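Local coordinates for protein spectinomycin phosphotransferase (Legionella pneumophila serogroup 1, PDB 3I0O) that probably inactivates spectinomycin by transferring a phosphate group from a nucleotide to the antibiotic, at residues D190-L195 with R281-V286. Numbering follows the deposited sequence.
With SMI (spectinomycin), chain C.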
ATOM      1  N   ASP A 190       6.138  -2.168 -21.830  1.00 47.54           N
ATOM      2  CA  ASP A 190       6.857  -3.202 -22.568  1.00 49.78           C
ATOM      3  C   ASP A 190       7.833  -4.009 -21.717  1.00 49.58           C
ATOM      4  O   ASP A 190       7.940  -5.224 -21.887  1.00 51.72           O
ATOM      5  CB  ASP A 190       7.597  -2.603 -23.777  1.00 49.41           C
ATOM      6  CG  ASP A 190       6.652  -1.959 -24.784  1.00 51.60           C
ATOM      7  OD1 ASP A 190       5.500  -2.429 -24.897  1.00 49.61           O
ATOM      8  OD2 ASP A 190       7.066  -0.992 -25.468  1.00 53.74           O
ATOM      9  N   THR A 191       8.545  -3.352 -20.805  1.00 47.96           N
ATOM     10  CA  THR A 191       9.501  -4.062 -19.966  1.00 48.73           C
ATOM     11  C   THR A 191       8.793  -5.003 -18.994  1.00 49.71           C
ATOM     12  O   THR A 191       9.264  -6.101 -18.726  1.00 50.83           O
ATOM     13  CB  THR A 191      10.386  -3.081 -19.178  1.00 48.02           C
ATOM     14  OG1 THR A 191      11.134  -2.285 -20.100  1.00 47.46           O
ATOM     15  CG2 THR A 191      11.357  -3.832 -18.269  1.00 46.28           C
ATOM     16  N   SER A 192       7.656  -4.563 -18.471  1.00 50.66           N
ATOM     17  CA  SER A 192       6.882  -5.374 -17.547  1.00 50.03           C
ATOM     18  C   SER A 192       6.358  -6.602 -18.293  1.00 52.36           C
ATOM     19  O   SER A 192       6.456  -7.720 -17.800  1.00 51.24           O
ATOM     20  CB  SER A 192       5.721  -4.546 -16.979  1.00 47.48           C
ATOM     21  OG  SER A 192       4.860  -5.321 -16.164  1.00 41.98           O
ATOM     22  N   GLU A 193       5.805  -6.387 -19.487  1.00 56.16           N
ATOM     23  CA  GLU A 193       5.275  -7.484 -20.306  1.00 59.13           C
ATOM     24  C   GLU A 193       6.418  -8.452 -20.635  1.00 60.07           C
ATOM     25  O   GLU A 193       6.302  -9.669 -20.457  1.00 59.97           O
ATOM     26  CB  GLU A 193       4.673  -6.928 -21.607  1.00 59.20           C
ATOM     27  CG  GLU A 193       3.919  -7.944 -22.464  1.00 62.83           C
ATOM     28  CD  GLU A 193       2.532  -8.286 -21.920  1.00 65.75           C
ATOM     29  OE1 GLU A 193       1.715  -7.356 -21.729  1.00 67.26           O
ATOM     30  OE2 GLU A 193       2.252  -9.486 -21.690  1.00 66.35           O
ATOM     31  N   LYS A 194       7.524  -7.891 -21.109  1.00 60.61           N
ATOM     32  CA  LYS A 194       8.711  -8.658 -21.469  1.00 62.81           C
ATOM     33  C   LYS A 194       9.211  -9.517 -20.300  1.00 63.83           C
ATOM     34  O   LYS A 194       9.316 -10.742 -20.413  1.00 64.88           O
ATOM     35  CB  LYS A 194       9.804  -7.687 -21.924  1.00 64.66           C
ATOM     36  CG  LYS A 194      11.140  -8.310 -22.253  1.00 67.02           C
ATOM     37  CD  LYS A 194      12.074  -7.248 -22.819  1.00 70.20           C
ATOM     38  CE  LYS A 194      13.414  -7.835 -23.248  1.00 72.34           C
ATOM     39  NZ  LYS A 194      14.255  -6.843 -23.991  1.00 72.06           N
ATOM     40  N   LEU A 195       9.513  -8.869 -19.177  1.00 63.47           N
ATOM     41  CA  LEU A 195      10.001  -9.562 -17.997  1.00 61.44           C
ATOM     42  C   LEU A 195       9.034 -10.614 -17.471  1.00 62.02           C
ATOM     43  O   LEU A 195       9.463 -11.630 -16.938  1.00 62.48           O
ATOM     44  CB  LEU A 195      10.304  -8.558 -16.887  1.00 61.20           C
ATOM     45  CG  LEU A 195      11.643  -7.826 -16.914  1.00 62.68           C
ATOM     46  CD1 LEU A 195      11.898  -7.232 -18.287  1.00 65.66           C
ATOM     47  CD2 LEU A 195      11.634  -6.734 -15.854  1.00 62.67           C
ATOM     48  N   ARG A 281       9.039  -3.601  -9.928  1.00 39.43           N
ATOM     49  CA  ARG A 281       9.306  -2.170  -9.991  1.00 39.49           C
ATOM     50  C   ARG A 281       8.669  -1.533 -11.239  1.00 40.58           C
ATOM     51  O   ARG A 281       8.253  -0.370 -11.206  1.00 38.79           O
ATOM     52  CB  ARG A 281      10.814  -1.902  -9.982  1.00 37.64           C
ATOM     53  CG  ARG A 281      11.473  -2.241  -8.666  1.00 40.65           C
ATOM     54  CD  ARG A 281      12.856  -1.639  -8.530  1.00 40.44           C
ATOM     55  NE  ARG A 281      13.323  -1.719  -7.148  1.00 41.25           N
ATOM     56  CZ  ARG A 281      14.565  -1.453  -6.753  1.00 45.56           C
ATOM     57  NH1 ARG A 281      15.494  -1.088  -7.633  1.00 46.12           N
ATOM     58  NH2 ARG A 281      14.883  -1.544  -5.470  1.00 47.71           N
ATOM     59  N   HIS A 282       8.595  -2.289 -12.334  1.00 39.84           N
ATOM     60  CA  HIS A 282       8.001  -1.770 -13.565  1.00 41.46           C
ATOM     61  C   HIS A 282       6.482  -1.916 -13.517  1.00 40.51           C
ATOM     62  O   HIS A 282       5.751  -0.964 -13.760  1.00 41.52           O
ATOM     63  CB  HIS A 282       8.539  -2.511 -14.801  1.00 42.85           C
ATOM     64  CG  HIS A 282       9.944  -2.149 -15.173  1.00 44.67           C
ATOM     65  ND1 HIS A 282      11.044  -2.612 -14.484  1.00 47.32           N
ATOM     66  CD2 HIS A 282      10.427  -1.362 -16.165  1.00 46.73           C
ATOM     67  CE1 HIS A 282      12.144  -2.128 -15.034  1.00 47.85           C
ATOM     68  NE2 HIS A 282      11.796  -1.366 -16.056  1.00 47.92           N
ATOM     69  N   GLU A 283       6.021  -3.115 -13.189  1.00 40.24           N
ATOM     70  CA  GLU A 283       4.596  -3.407 -13.109  1.00 40.84           C
ATOM     71  C   GLU A 283       3.865  -2.506 -12.101  1.00 42.03           C
ATOM     72  O   GLU A 283       2.780  -2.004 -12.400  1.00 43.90           O
ATOM     73  CB  GLU A 283       4.387  -4.884 -12.745  1.00 40.04           C
ATOM     74  CG  GLU A 283       2.936  -5.317 -12.533  1.00 41.80           C
ATOM     75  CD  GLU A 283       2.058  -5.140 -13.774  1.00 44.87           C
ATOM     76  OE1 GLU A 283       2.591  -4.892 -14.879  1.00 46.22           O
ATOM     77  OE2 GLU A 283       0.823  -5.263 -13.644  1.00 43.35           O
ATOM     78  N   ARG A 284       4.448  -2.292 -10.923  1.00 38.77           N
ATOM     79  CA  ARG A 284       3.793  -1.451  -9.932  1.00 37.86           C
ATOM     80  C   ARG A 284       3.563  -0.047 -10.488  1.00 38.75           C
ATOM     81  O   ARG A 284       2.514   0.555 -10.236  1.00 38.29           O
ATOM     82  CB  ARG A 284       4.605  -1.377  -8.630  1.00 37.02           C
ATOM     83  CG  ARG A 284       3.917  -0.529  -7.576  1.00 37.40           C
ATOM     84  CD  ARG A 284       4.622  -0.545  -6.236  1.00 35.60           C
ATOM     85  NE  ARG A 284       3.754   0.029  -5.213  1.00 33.90           N
ATOM     86  CZ  ARG A 284       3.606   1.331  -4.995  1.00 35.73           C
ATOM     87  NH1 ARG A 284       4.277   2.221  -5.715  1.00 32.28           N
ATOM     88  NH2 ARG A 284       2.755   1.746  -4.070  1.00 36.39           N
ATOM     89  N   ILE A 285       4.532   0.482 -11.235  1.00 37.24           N
ATOM     90  CA  ILE A 285       4.367   1.810 -11.827  1.00 38.02           C
ATOM     91  C   ILE A 285       3.310   1.748 -12.938  1.00 37.24           C
ATOM     92  O   ILE A 285       2.562   2.704 -13.148  1.00 36.76           O
ATOM     93  CB  ILE A 285       5.688   2.348 -12.412  1.00 39.26           C
ATOM     94  CG1 ILE A 285       6.749   2.460 -11.309  1.00 37.09           C
ATOM     95  CG2 ILE A 285       5.446   3.697 -13.067  1.00 37.81           C
ATOM     96  CD1 ILE A 285       8.157   2.602 -11.843  1.00 34.62           C
ATOM     97  N   VAL A 286       3.245   0.618 -13.640  1.00 37.63           N
ATOM     98  CA  VAL A 286       2.254   0.448 -14.701  1.00 38.31           C
ATOM     99  C   VAL A 286       0.870   0.520 -14.080  1.00 39.69           C
ATOM    100  O   VAL A 286      -0.037   1.143 -14.640  1.00 41.26           O
ATOM    101  CB  VAL A 286       2.404  -0.915 -15.425  1.00 38.32           C
ATOM    102  CG1 VAL A 286       1.111  -1.271 -16.158  1.00 34.55           C
ATOM    103  CG2 VAL A 286       3.560  -0.843 -16.405  1.00 34.88           C
TER
HETATM  104  O1  SMI C 340       1.283   6.129  -2.336  1.00 38.63           O
HETATM  105  C2  SMI C 340       1.729   7.478  -2.634  1.00 36.88           C
HETATM  106  C2M SMI C 340       0.987   8.450  -1.725  1.00 35.39           C
HETATM  107  C3  SMI C 340       1.461   7.817  -4.148  1.00 36.87           C
HETATM  108  C4  SMI C 340       2.222   6.783  -4.940  1.00 37.09           C
HETATM  109  C5  SMI C 340       1.556   5.473  -4.571  1.00 38.03           C
HETATM  110  O5  SMI C 340       2.225   4.469  -5.339  1.00 39.33           O
HETATM  111  C6  SMI C 340       1.939   5.122  -3.158  1.00 37.55           C
HETATM  112  O1B SMI C 340       0.165   5.418  -4.861  1.00 36.63           O
HETATM  113  O2B SMI C 340       1.279   3.943  -2.660  1.00 38.07           O
HETATM  114  C7  SMI C 340      -0.328   4.145  -4.520  1.00 36.15           C
HETATM  115  C8  SMI C 340      -1.821   4.078  -4.891  1.00 35.15           C
HETATM  116  N8  SMI C 340      -1.903   4.342  -6.344  1.00 34.60           N
HETATM  117  C8M SMI C 340      -3.295   4.319  -6.807  1.00 35.34           C
HETATM  118  C9  SMI C 340      -2.340   2.645  -4.542  1.00 35.08           C
HETATM  119  O9  SMI C 340      -1.592   1.673  -5.293  1.00 30.84           O
HETATM  120  C10 SMI C 340      -2.151   2.369  -3.017  1.00 36.27           C
HETATM  121  N10 SMI C 340      -2.556   1.104  -2.669  1.00 38.94           N
HETATM  122  C1M SMI C 340      -3.979   0.852  -2.938  1.00 33.21           C
HETATM  123  C11 SMI C 340      -0.671   2.510  -2.667  1.00 36.71           C
HETATM  124  O11 SMI C 340      -0.520   2.285  -1.285  1.00 43.05           O
HETATM  125  C12 SMI C 340      -0.137   3.889  -3.012  1.00 37.58           C
HETATM  126  O4A SMI C 340       2.149   6.941  -6.362  1.00 39.67           O
HETATM  127  O4B SMI C 340       3.490   7.111  -4.527  1.00 38.13           O
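In the helical part of this aminoglycoside phosphotransferase fold, helix 182-198 packs against helix 274-298, whose other side reaches bound spectinomycin; the touching residues are Thr191, Ser192 and Leu195 on one helix and His282, Glu283 and Val286 on the other. The segment axes approach to 8.5 Å at a crossing angle of -130°, and Ser192 and Glu283 have the nearest alpha carbons. Ser192 OG donates to Glu283 OE1 at 2.6 Å, the hydroxyl reaching over the interface because it extends opposite the main-chain nitrogen of its own residue. It arrives on the anti side of the carboxylate, 18° out of its plane, while a bend at chi2 turns the Glu283 carboxylate toward it. Glu283 OE1 also takes a salt bridge from Arg151 NH1 of helix 149-158, so this buried oxygen is gripped by two donors and its negative charge is probably balanced. Beside this polar link, Thr191 CG2 sits over one face of the His282 imidazole, 3.5 Å from the ring centroid and 19° off the normal, a CH-pi contact displaced toward the CD2-NE2 rim. His282 ND1 is hydrogen-bonded to Ser278 O and Thr191 OG1 to Arg187 O, bonds within their own helices that help fix both groups. One residue after Glu283, Arg284 points away from helix 182-198 and is salt-bridged to Asp212; the drug meets its guanidinium edge, where Arg284 NH2 donates to spectinomycin O2B at 3.0 Å, with weak bonds from NH1 and NH2 to O5.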